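Local coordinates for protein N-acyl-D-glutamate deacylase (Bordetella bronchiseptica, PDB 3GIP) that catalyses the hydrolysis of N-acyl-D-glutamate to D-glutamate and a carboxylate, as a zinc-containing member of the amidohydrolase superfamily, at residues T88-G93 against P136-A141; A129-Q134 against G473-A478; G67-M72 against G366-A371. All coordinates share one frame; numbering follows the deposited sequence.

How the contacts relate
Contacts 1 and 3 are buried, whereas contact 2 lies at the surface. Contact 1 joins two neighbouring parallel strands of the barrel through backbone hydrogen bonds and apolar side chains. Contact 2 starts from the helix lying between those strands in sequence and ties it to the C-terminal tail by a salt bridge, a water and one tight apolar touch. The tail also reaches contact 1 directly, since both Q474 and L476 pair with the backbone of V140. Contact 3 brings two loops together beside the metal site, with apolar touches and a shared water; the backbone N of G67 meets V91 O of contact 1. Contacts 2 and 3 do not touch.

Contact 1: T88-G93 against P136-A141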
ATOM      1  N   THR A  88       0.268  -5.234 -10.088  1.00 13.29           N
ATOM      2  CA  THR A  88      -0.182  -4.554 -11.306  1.00 14.14           C
ATOM      3  C   THR A  88      -0.948  -3.259 -11.028  1.00 14.22           C
ATOM      4  O   THR A  88      -1.221  -2.482 -11.948  1.00 14.65           O
ATOM      5  CB  THR A  88      -1.086  -5.468 -12.152  1.00 13.51           C
ATOM      6  OG1 THR A  88      -2.178  -5.933 -11.350  1.00 13.63           O
ATOM      7  CG2 THR A  88      -0.303  -6.659 -12.673  1.00 14.43           C
ATOM      8  N   THR A  89      -1.310  -3.039  -9.770  1.00 13.96           N
ATOM      9  CA  THR A  89      -2.027  -1.831  -9.363  1.00 13.16           C
ATOM     10  C   THR A  89      -1.552  -1.429  -7.975  1.00 14.25           C
ATOM     11  O   THR A  89      -1.319  -2.287  -7.124  1.00 15.06           O
ATOM     12  CB  THR A  89      -3.562  -2.058  -9.286  1.00 14.07           C
ATOM     13  OG1 THR A  89      -4.077  -2.343 -10.591  1.00 15.24           O
ATOM     14  CG2 THR A  89      -4.267  -0.818  -8.731  1.00 13.37           C
ATOM     15  N   VAL A  90      -1.396  -0.131  -7.747  1.00 13.47           N
ATOM     16  CA  VAL A  90      -0.990   0.344  -6.436  1.00 13.86           C
ATOM     17  C   VAL A  90      -1.864   1.509  -6.012  1.00 14.85           C
ATOM     18  O   VAL A  90      -2.243   2.346  -6.833  1.00 15.59           O
ATOM     19  CB  VAL A  90       0.487   0.804  -6.399  1.00 12.61           C
ATOM     20  CG1 VAL A  90       0.708   1.980  -7.344  1.00 15.15           C
ATOM     21  CG2 VAL A  90       0.864   1.193  -4.970  1.00 12.94           C
ATOM     22  N   VAL A  91      -2.208   1.535  -4.732  1.00 14.46           N
ATOM     23  CA  VAL A  91      -2.999   2.618  -4.173  1.00 13.74           C
ATOM     24  C   VAL A  91      -1.991   3.481  -3.418  1.00 14.73           C
ATOM     25  O   VAL A  91      -1.383   3.033  -2.442  1.00 13.66           O
ATOM     26  CB  VAL A  91      -4.074   2.097  -3.195  1.00 13.60           C
ATOM     27  CG1 VAL A  91      -4.879   3.266  -2.634  1.00 15.11           C
ATOM     28  CG2 VAL A  91      -4.995   1.114  -3.911  1.00 15.27           C
ATOM     29  N   VAL A  92      -1.795   4.710  -3.886  1.00 13.64           N
ATOM     30  CA  VAL A  92      -0.846   5.623  -3.254  1.00 13.39           C
ATOM     31  C   VAL A  92      -1.556   6.688  -2.419  1.00 12.38           C
ATOM     32  O   VAL A  92      -2.789   6.732  -2.377  1.00 14.22           O
ATOM     33  CB  VAL A  92       0.036   6.327  -4.315  1.00 12.77           C
ATOM     34  CG1 VAL A  92       0.760   5.290  -5.166  1.00 12.42           C
ATOM     35  CG2 VAL A  92      -0.826   7.227  -5.199  1.00 15.03           C
ATOM     36  N   GLY A  93      -0.774   7.536  -1.753  1.00 13.60           N
ATOM     37  CA  GLY A  93      -1.339   8.601  -0.938  1.00 12.39           C
ATOM     38  C   GLY A  93      -1.782   8.158   0.440  1.00 13.65           C
ATOM     39  O   GLY A  93      -2.757   8.673   0.988  1.00 14.02           O
ATOM     40  N   PRO A 136       2.087   5.481 -16.126  1.00 18.62           N
ATOM     41  CA  PRO A 136       2.813   4.678 -15.136  1.00 17.98           C
ATOM     42  C   PRO A 136       2.990   3.237 -15.603  1.00 17.11           C
ATOM     43  O   PRO A 136       2.233   2.755 -16.442  1.00 16.04           O
ATOM     44  CB  PRO A 136       1.929   4.787 -13.899  1.00 17.62           C
ATOM     45  CG  PRO A 136       0.547   4.821 -14.496  1.00 17.78           C
ATOM     46  CD  PRO A 136       0.724   5.788 -15.656  1.00 17.93           C
ATOM     47  N   MET A 137       3.991   2.554 -15.056  1.00 15.68           N
ATOM     48  CA  MET A 137       4.261   1.167 -15.422  1.00 16.20           C
ATOM     49  C   MET A 137       3.104   0.259 -15.014  1.00 15.45           C
ATOM     50  O   MET A 137       2.793  -0.718 -15.699  1.00 16.27           O
ATOM     51  CB  MET A 137       5.545   0.681 -14.744  1.00 17.08           C
ATOM     52  CG  MET A 137       5.989  -0.703 -15.194  1.00 17.70           C
ATOM     53  SD  MET A 137       6.464  -0.740 -16.936  1.00 17.87           S
ATOM     54  CE  MET A 137       8.163  -0.143 -16.826  1.00 19.84           C
ATOM     55  N   ILE A 138       2.487   0.583 -13.886  1.00 15.31           N
ATOM     56  CA  ILE A 138       1.358  -0.183 -13.372  1.00 14.20           C
ATOM     57  C   ILE A 138       0.188   0.769 -13.140  1.00 13.62           C
ATOM     58  O   ILE A 138       0.336   1.987 -13.267  1.00 14.26           O
ATOM     59  CB  ILE A 138       1.709  -0.897 -12.037  1.00 14.18           C
ATOM     60  CG1 ILE A 138       2.020   0.130 -10.945  1.00 16.45           C
ATOM     61  CG2 ILE A 138       2.900  -1.822 -12.242  1.00 14.75           C
ATOM     62  CD1 ILE A 138       2.229  -0.491  -9.562  1.00 15.38           C
ATOM     63  N   ASN A 139      -0.976   0.221 -12.803  1.00 13.85           N
ATOM     64  CA  ASN A 139      -2.146   1.061 -12.566  1.00 14.78           C
ATOM     65  C   ASN A 139      -1.994   1.824 -11.263  1.00 15.59           C
ATOM     66  O   ASN A 139      -1.393   1.331 -10.303  1.00 14.76           O
ATOM     67  CB  ASN A 139      -3.415   0.212 -12.533  1.00 14.44           C
ATOM     68  CG  ASN A 139      -3.610  -0.575 -13.804  1.00 14.60           C
ATOM     69  OD1 ASN A 139      -3.670  -1.807 -13.783  1.00 17.81           O
ATOM     70  ND2 ASN A 139      -3.702   0.129 -14.927  1.00 14.13           N
ATOM     71  N   VAL A 140      -2.548   3.032 -11.233  1.00 13.61           N
ATOM     72  CA  VAL A 140      -2.453   3.879 -10.056  1.00 15.22           C
ATOM     73  C   VAL A 140      -3.775   4.464  -9.580  1.00 16.39           C
ATOM     74  O   VAL A 140      -4.486   5.127 -10.337  1.00 16.70           O
ATOM     75  CB  VAL A 140      -1.491   5.060 -10.314  1.00 15.92           C
ATOM     76  CG1 VAL A 140      -1.362   5.914  -9.060  1.00 16.20           C
ATOM     77  CG2 VAL A 140      -0.134   4.535 -10.754  1.00 17.02           C
ATOM     78  N   ALA A 141      -4.097   4.206  -8.317  1.00 14.89           N
ATOM     79  CA  ALA A 141      -5.294   4.747  -7.684  1.00 14.67           C
ATOM     80  C   ALA A 141      -4.711   5.656  -6.613  1.00 15.48           C
ATOM     81  O   ALA A 141      -3.671   5.333  -6.034  1.00 14.70           O
ATOM     82  CB  ALA A 141      -6.123   3.637  -7.050  1.00 15.84           C
TER
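The peptide groups of T88-V92 and N139-A141 meet edge to edge through the carbonyls of T88, V90, N139 and A141, with side chains standing above and below. N139 N donates to T88 O at 2.8 Å, V90 N to N139 O, A141 N to V90 O at 3.0 Å and V92 N to A141 O. I138 CB also presses on T88 O at 3.3 Å. These four bonds follow the pattern of two parallel strands, here strands 87-92 and 139-145 of the TIM-barrel fold. On one face V90 crosses I138 at about a right angle, V90 CG1 to I138 CD1 3.7 Å; the I138 chain gets there because its CG1 sits between the backbone N and carbonyl carbon (chi1 64°). V140 lies on this face too, and F73 of helix 72-75 covers V90 and V140. T89, V91, N139 and A141 occupy the reverse face, with V91 CG2 4.2 Å from A141 CB. Backbone bonds fill the gap between the strands, and apolar side chains make up the V90, I138 and V140 face. The four bonds pair buried N-H and C=O groups with one another, and no charged side chain enters the contact between these segments.

Contact 2: A129-Q134 against G473-A478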
ATOM      1  N   ALA A 129      -3.120  14.566 -14.441  1.00 20.92           N
ATOM      2  CA  ALA A 129      -2.786  15.048 -15.776  1.00 22.71           C
ATOM      3  C   ALA A 129      -1.351  14.647 -16.099  1.00 21.61           C
ATOM      4  O   ALA A 129      -1.035  14.283 -17.232  1.00 21.95           O
ATOM      5  CB  ALA A 129      -2.936  16.561 -15.843  1.00 23.14           C
ATOM      6  N   ALA A 130      -0.486  14.711 -15.092  1.00 20.78           N
ATOM      7  CA  ALA A 130       0.913  14.347 -15.264  1.00 22.16           C
ATOM      8  C   ALA A 130       1.026  12.858 -15.553  1.00 22.09           C
ATOM      9  O   ALA A 130       1.831  12.435 -16.385  1.00 22.65           O
ATOM     10  CB  ALA A 130       1.704  14.700 -14.014  1.00 22.01           C
ATOM     11  N   LEU A 131       0.215  12.062 -14.859  1.00 22.20           N
ATOM     12  CA  LEU A 131       0.223  10.620 -15.053  1.00 21.82           C
ATOM     13  C   LEU A 131      -0.321  10.233 -16.428  1.00 22.91           C
ATOM     14  O   LEU A 131       0.189   9.308 -17.055  1.00 23.39           O
ATOM     15  CB  LEU A 131      -0.586   9.932 -13.948  1.00 21.49           C
ATOM     16  CG  LEU A 131       0.021   9.992 -12.543  1.00 21.74           C
ATOM     17  CD1 LEU A 131      -0.944   9.372 -11.538  1.00 22.58           C
ATOM     18  CD2 LEU A 131       1.352   9.256 -12.530  1.00 23.42           C
ATOM     19  N   ASP A 132      -1.347  10.937 -16.901  1.00 23.25           N
ATOM     20  CA  ASP A 132      -1.913  10.634 -18.215  1.00 24.49           C
ATOM     21  C   ASP A 132      -0.882  10.894 -19.310  1.00 24.60           C
ATOM     22  O   ASP A 132      -0.817  10.163 -20.297  1.00 25.51           O
ATOM     23  CB  ASP A 132      -3.154  11.490 -18.508  1.00 24.80           C
ATOM     24  CG  ASP A 132      -4.333  11.161 -17.611  1.00 26.75           C
ATOM     25  OD1 ASP A 132      -4.557   9.969 -17.306  1.00 26.01           O
ATOM     26  OD2 ASP A 132      -5.056  12.104 -17.227  1.00 27.63           O
ATOM     27  N   ALA A 133      -0.084  11.943 -19.123  1.00 25.43           N
ATOM     28  CA  ALA A 133       0.942  12.334 -20.089  1.00 25.92           C
ATOM     29  C   ALA A 133       2.157  11.412 -20.068  1.00 25.97           C
ATOM     30  O   ALA A 133       2.794  11.183 -21.095  1.00 27.77           O
ATOM     31  CB  ALA A 133       1.376  13.770 -19.822  1.00 25.80           C
ATOM     32  N   GLN A 134       2.483  10.900 -18.888  1.00 25.21           N
ATOM     33  CA  GLN A 134       3.608   9.991 -18.715  1.00 25.08           C
ATOM     34  C   GLN A 134       3.043   8.778 -17.988  1.00 23.02           C
ATOM     35  O   GLN A 134       3.206   8.636 -16.776  1.00 23.18           O
ATOM     36  CB  GLN A 134       4.701  10.657 -17.872  1.00 26.79           C
ATOM     37  CG  GLN A 134       5.910   9.772 -17.584  1.00 31.14           C
ATOM     38  CD  GLN A 134       6.931  10.454 -16.687  1.00 32.91           C
ATOM     39  OE1 GLN A 134       6.601  10.932 -15.602  1.00 35.24           O
ATOM     40  NE2 GLN A 134       8.182  10.496 -17.138  1.00 34.57           N
ATOM     41  N   GLY A 473       0.210   1.271 -17.728  1.00 17.42           N
ATOM     42  CA  GLY A 473      -0.579   1.625 -16.560  1.00 17.55           C
ATOM     43  C   GLY A 473      -1.617   2.703 -16.811  1.00 19.18           C
ATOM     44  O   GLY A 473      -1.443   3.562 -17.678  1.00 20.05           O
ATOM     45  N   GLN A 474      -2.701   2.656 -16.045  1.00 19.30           N
ATOM     46  CA  GLN A 474      -3.775   3.631 -16.167  1.00 19.25           C
ATOM     47  C   GLN A 474      -4.053   4.299 -14.834  1.00 19.45           C
ATOM     48  O   GLN A 474      -3.826   3.713 -13.774  1.00 18.49           O
ATOM     49  CB  GLN A 474      -5.069   2.956 -16.629  1.00 21.39           C
ATOM     50  CG  GLN A 474      -5.092   2.481 -18.069  1.00 23.71           C
ATOM     51  CD  GLN A 474      -6.395   1.779 -18.408  1.00 25.87           C
ATOM     52  OE1 GLN A 474      -7.469   2.209 -17.987  1.00 28.11           O
ATOM     53  NE2 GLN A 474      -6.307   0.701 -19.178  1.00 27.74           N
ATOM     54  N   VAL A 475      -4.533   5.536 -14.886  1.00 18.49           N
ATOM     55  CA  VAL A 475      -4.899   6.234 -13.666  1.00 19.20           C
ATOM     56  C   VAL A 475      -6.306   5.724 -13.392  1.00 19.85           C
ATOM     57  O   VAL A 475      -7.195   5.867 -14.231  1.00 20.17           O
ATOM     58  CB  VAL A 475      -4.946   7.760 -13.864  1.00 19.01           C
ATOM     59  CG1 VAL A 475      -5.508   8.427 -12.615  1.00 18.46           C
ATOM     60  CG2 VAL A 475      -3.557   8.285 -14.159  1.00 20.56           C
ATOM     61  N   LEU A 476      -6.507   5.109 -12.234  1.00 18.23           N
ATOM     62  CA  LEU A 476      -7.820   4.575 -11.901  1.00 18.80           C
ATOM     63  C   LEU A 476      -8.687   5.639 -11.237  1.00 19.14           C
ATOM     64  O   LEU A 476      -8.773   5.716 -10.012  1.00 19.66           O
ATOM     65  CB  LEU A 476      -7.673   3.352 -10.990  1.00 17.46           C
ATOM     66  CG  LEU A 476      -6.707   2.278 -11.513  1.00 16.89           C
ATOM     67  CD1 LEU A 476      -6.763   1.063 -10.596  1.00 17.31           C
ATOM     68  CD2 LEU A 476      -7.074   1.883 -12.945  1.00 16.76           C
ATOM     69  N   ARG A 477      -9.325   6.464 -12.061  1.00 19.67           N
ATOM     70  CA  ARG A 477     -10.191   7.526 -11.567  1.00 20.99           C
ATOM     71  C   ARG A 477     -11.510   6.964 -11.052  1.00 20.39           C
ATOM     72  O   ARG A 477     -12.246   6.305 -11.792  1.00 20.21           O
ATOM     73  CB  ARG A 477     -10.479   8.537 -12.677  1.00 21.11           C
ATOM     74  CG  ARG A 477      -9.285   9.374 -13.111  1.00 22.73           C
ATOM     75  CD  ARG A 477      -9.735  10.430 -14.115  1.00 24.17           C
ATOM     76  NE  ARG A 477      -8.716  11.436 -14.400  1.00 25.58           N
ATOM     77  CZ  ARG A 477      -7.655  11.247 -15.179  1.00 25.40           C
ATOM     78  NH1 ARG A 477      -7.451  10.077 -15.770  1.00 26.21           N
ATOM     79  NH2 ARG A 477      -6.801  12.243 -15.376  1.00 27.81           N
ATOM     80  N   ALA A 478     -11.805   7.231  -9.784  1.00 19.47           N
ATOM     81  CA  ALA A 478     -13.039   6.760  -9.173  1.00 22.14           C
ATOM     82  C   ALA A 478     -14.210   7.612  -9.659  1.00 23.43           C
ATOM     83  O   ALA A 478     -13.964   8.769 -10.059  1.00 24.70           O
ATOM     84  CB  ALA A 478     -12.928   6.841  -7.651  1.00 20.62           C
TER
HETATM   85  O   HOH W   1      -4.456   7.308 -17.240  1.00 31.41           O
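D132 and R477 face each other from opposite directions, and the guanidinium takes the carboxylate end-on with two nitrogens. R477 NH1 donates to D132 OD1 at 3.3 Å, while R477 NH2 donates to D132 OD2 at a modelled distance too short to be taken literally. Both oxygens use their syn lone pairs, and both lie close to the guanidinium plane. The two flat groups are only 24° apart, so this is a nearly coplanar, bidentate salt bridge. Beside it, V475 sends its two methyls different ways. V475 CG2 packs against L131, crossing it at about a right angle and coming within 3.4 Å of L131 CB, tighter than usual for two carbons; CG1 stands 4.0 Å above one face of the R477 guanidinium, displaced toward the rim. A water completes this first shell: it donates to D132 OD1 at 2.7 Å and accepts from V475 N at 2.9 Å, so OD1 serves both the arginine and the water, and the carboxylate is linked to the tail twice.

A second shell positions these groups. R477 reaches D132 with its chain extended from CG to NE, and it closes an inverse gamma turn centred on L476. F128, one turn earlier on the helix, touches both V475 and R477.

Farther out, the tail runs beside strand 139-145, where Q474 and L476 both hydrogen-bond to the backbone of V140, and A478 pairs with G180 just past helix 163-179. L131 turns its side chain inward onto F73 of helix 72-75. The contact thus lays the C-terminal tail between the last turns of helix 124-133 and the strand that follows it, near the surface of the barrel.

Contact 3: G67-M72 against G366-A371; sequences GHDDLM and GLPNDA
H68 lies alongside L367, both side chains pointing the same way, and H68 CD2 comes 3.7 Å from the L367 CD2 methyl. G366 O sits at the edge of the imidazole, near its plane, and 3.8 Å from H68 CB. G366 O also accepts a hydrogen bond from a water at 2.6 Å; that water accepts from H68 N at 2.9 Å and gives a weak bond to D69 OD2, so one water joins the two loops through three polar groups. H66, G67 and H68 match the His-X-His signature that follows the first barrel strand in amidohydrolases. The H68 side chain is about 5 Å from the bound zinc and about 4 Å from an acetate, and it touches C95, one of the residues coordinating zinc with H218 and H248. Farther along, P368, second residue of the type I turn L367-D370, is packed by M72: the thioether chain, bent at chi2 (-58°) and chi3, brings M72 CG to 3.6 Å from P368 CG and lays SD against the same ring. D69 OD1 lies 3.9 Å from P368 CG, while D69 OD2 makes a salt bridge to K82 and OD1 takes the hydrogen bond of W81.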
ATOM      1  N   GLY A  67       0.673   1.735  -0.842  1.00 13.43           N
ATOM      2  CA  GLY A  67       1.900   2.211  -1.438  1.00 13.77           C
ATOM      3  C   GLY A  67       2.177   3.656  -1.074  1.00 13.65           C
ATOM      4  O   GLY A  67       1.278   4.387  -0.655  1.00 13.91           O
ATOM      5  N   HIS A  68       3.440   4.047  -1.201  1.00 13.84           N
ATOM      6  CA  HIS A  68       3.875   5.420  -0.946  1.00 13.55           C
ATOM      7  C   HIS A  68       4.654   5.847  -2.182  1.00 14.86           C
ATOM      8  O   HIS A  68       5.528   6.710  -2.115  1.00 16.83           O
ATOM      9  CB  HIS A  68       4.798   5.494   0.274  1.00 14.51           C
ATOM     10  CG  HIS A  68       4.080   5.425   1.584  1.00 13.55           C
ATOM     11  ND1 HIS A  68       3.134   6.352   1.967  1.00 15.17           N
ATOM     12  CD2 HIS A  68       4.183   4.547   2.609  1.00 15.20           C
ATOM     13  CE1 HIS A  68       2.685   6.047   3.172  1.00 15.58           C
ATOM     14  NE2 HIS A  68       3.307   4.956   3.584  1.00 15.92           N
ATOM     15  N   ASP A  69       4.323   5.232  -3.312  1.00 14.33           N
ATOM     16  CA  ASP A  69       5.009   5.489  -4.576  1.00 14.30           C
ATOM     17  C   ASP A  69       4.476   6.703  -5.339  1.00 14.39           C
ATOM     18  O   ASP A  69       4.750   6.860  -6.527  1.00 15.24           O
ATOM     19  CB  ASP A  69       4.895   4.243  -5.453  1.00 15.06           C
ATOM     20  CG  ASP A  69       5.069   2.963  -4.659  1.00 16.25           C
ATOM     21  OD1 ASP A  69       6.222   2.510  -4.490  1.00 14.88           O
ATOM     22  OD2 ASP A  69       4.045   2.424  -4.183  1.00 16.04           O
ATOM     23  N   ASP A  70       3.743   7.559  -4.638  1.00 15.40           N
ATOM     24  CA  ASP A  70       3.141   8.757  -5.222  1.00 15.87           C
ATOM     25  C   ASP A  70       3.970   9.477  -6.278  1.00 16.45           C
ATOM     26  O   ASP A  70       3.483   9.763  -7.376  1.00 15.80           O
ATOM     27  CB  ASP A  70       2.813   9.768  -4.123  1.00 15.74           C
ATOM     28  CG  ASP A  70       1.831   9.233  -3.113  1.00 17.82           C
ATOM     29  OD1 ASP A  70       0.729   9.814  -3.001  1.00 18.05           O
ATOM     30  OD2 ASP A  70       2.162   8.238  -2.433  1.00 17.46           O
ATOM     31  N   LEU A  71       5.219   9.776  -5.939  1.00 16.42           N
ATOM     32  CA  LEU A  71       6.094  10.519  -6.842  1.00 18.11           C
ATOM     33  C   LEU A  71       7.078   9.681  -7.647  1.00 18.68           C
ATOM     34  O   LEU A  71       7.892  10.228  -8.389  1.00 20.97           O
ATOM     35  CB  LEU A  71       6.878  11.558  -6.040  1.00 20.38           C
ATOM     36  CG  LEU A  71       6.083  12.358  -5.010  1.00 21.74           C
ATOM     37  CD1 LEU A  71       7.043  13.195  -4.178  1.00 23.03           C
ATOM     38  CD2 LEU A  71       5.045  13.227  -5.702  1.00 22.53           C
ATOM     39  N   MET A  72       7.008   8.363  -7.515  1.00 16.96           N
ATOM     40  CA  MET A  72       7.932   7.490  -8.226  1.00 16.88           C
ATOM     41  C   MET A  72       7.644   7.325  -9.709  1.00 16.60           C
ATOM     42  O   MET A  72       8.523   6.939 -10.475  1.00 16.71           O
ATOM     43  CB  MET A  72       7.961   6.113  -7.559  1.00 17.66           C
ATOM     44  CG  MET A  72       8.447   6.152  -6.122  1.00 19.15           C
ATOM     45  SD  MET A  72      10.096   6.866  -5.980  1.00 19.30           S
ATOM     46  CE  MET A  72       9.710   8.504  -5.444  1.00 21.31           C
ATOM     47  N   GLY A 366       6.069  -0.075   0.981  1.00 14.09           N
ATOM     48  CA  GLY A 366       7.448   0.110   0.578  1.00 14.71           C
ATOM     49  C   GLY A 366       7.814   1.582   0.572  1.00 15.57           C
ATOM     50  O   GLY A 366       6.985   2.433   0.246  1.00 15.87           O
ATOM     51  N   LEU A 367       9.049   1.886   0.957  1.00 16.15           N
ATOM     52  CA  LEU A 367       9.540   3.263   0.969  1.00 18.68           C
ATOM     53  C   LEU A 367      10.689   3.280  -0.038  1.00 19.68           C
ATOM     54  O   LEU A 367      11.855   3.132   0.323  1.00 18.41           O
ATOM     55  CB  LEU A 367      10.015   3.638   2.377  1.00 17.28           C
ATOM     56  CG  LEU A 367       8.900   3.624   3.431  1.00 18.58           C
ATOM     57  CD1 LEU A 367       9.470   3.863   4.811  1.00 18.13           C
ATOM     58  CD2 LEU A 367       7.863   4.690   3.090  1.00 19.71           C
ATOM     59  N   PRO A 368      10.358   3.461  -1.328  1.00 21.51           N
ATOM     60  CA  PRO A 368      11.262   3.499  -2.482  1.00 22.36           C
ATOM     61  C   PRO A 368      12.482   4.416  -2.491  1.00 22.85           C
ATOM     62  O   PRO A 368      13.445   4.140  -3.206  1.00 24.86           O
ATOM     63  CB  PRO A 368      10.313   3.781  -3.650  1.00 22.53           C
ATOM     64  CG  PRO A 368       9.241   4.589  -3.025  1.00 23.27           C
ATOM     65  CD  PRO A 368       8.992   3.840  -1.739  1.00 23.29           C
ATOM     66  N   ASN A 369      12.468   5.490  -1.712  1.00 23.27           N
ATOM     67  CA  ASN A 369      13.617   6.392  -1.711  1.00 24.13           C
ATOM     68  C   ASN A 369      14.640   6.140  -0.604  1.00 22.29           C
ATOM     69  O   ASN A 369      15.710   6.750  -0.599  1.00 21.05           O
ATOM     70  CB  ASN A 369      13.153   7.853  -1.669  1.00 27.74           C
ATOM     71  CG  ASN A 369      12.223   8.141  -0.515  1.00 32.61           C
ATOM     72  OD1 ASN A 369      12.572   7.938   0.649  1.00 36.80           O
ATOM     73  ND2 ASN A 369      11.025   8.625  -0.831  1.00 35.76           N
ATOM     74  N   ASP A 370      14.322   5.243   0.325  1.00 20.61           N
ATOM     75  CA  ASP A 370      15.239   4.919   1.418  1.00 18.56           C
ATOM     76  C   ASP A 370      16.545   4.327   0.882  1.00 18.04           C
ATOM     77  O   ASP A 370      16.535   3.528  -0.051  1.00 18.56           O
ATOM     78  CB  ASP A 370      14.596   3.906   2.371  1.00 17.42           C
ATOM     79  CG  ASP A 370      13.517   4.515   3.240  1.00 17.93           C
ATOM     80  OD1 ASP A 370      13.090   5.661   2.976  1.00 19.27           O
ATOM     81  OD2 ASP A 370      13.084   3.833   4.196  1.00 17.01           O
ATOM     82  N   ALA A 371      17.668   4.712   1.483  1.00 17.87           N
ATOM     83  CA  ALA A 371      18.970   4.201   1.058  1.00 17.24           C
ATOM     84  C   ALA A 371      19.069   2.703   1.344  1.00 17.82           C
ATOM     85  O   ALA A 371      19.569   1.934   0.524  1.00 18.85           O
ATOM     86  CB  ALA A 371      20.088   4.948   1.780  1.00 17.18           C
TER
HETATM   87  O   HOH W   2       5.292   1.804  -1.650  1.00 14.31           O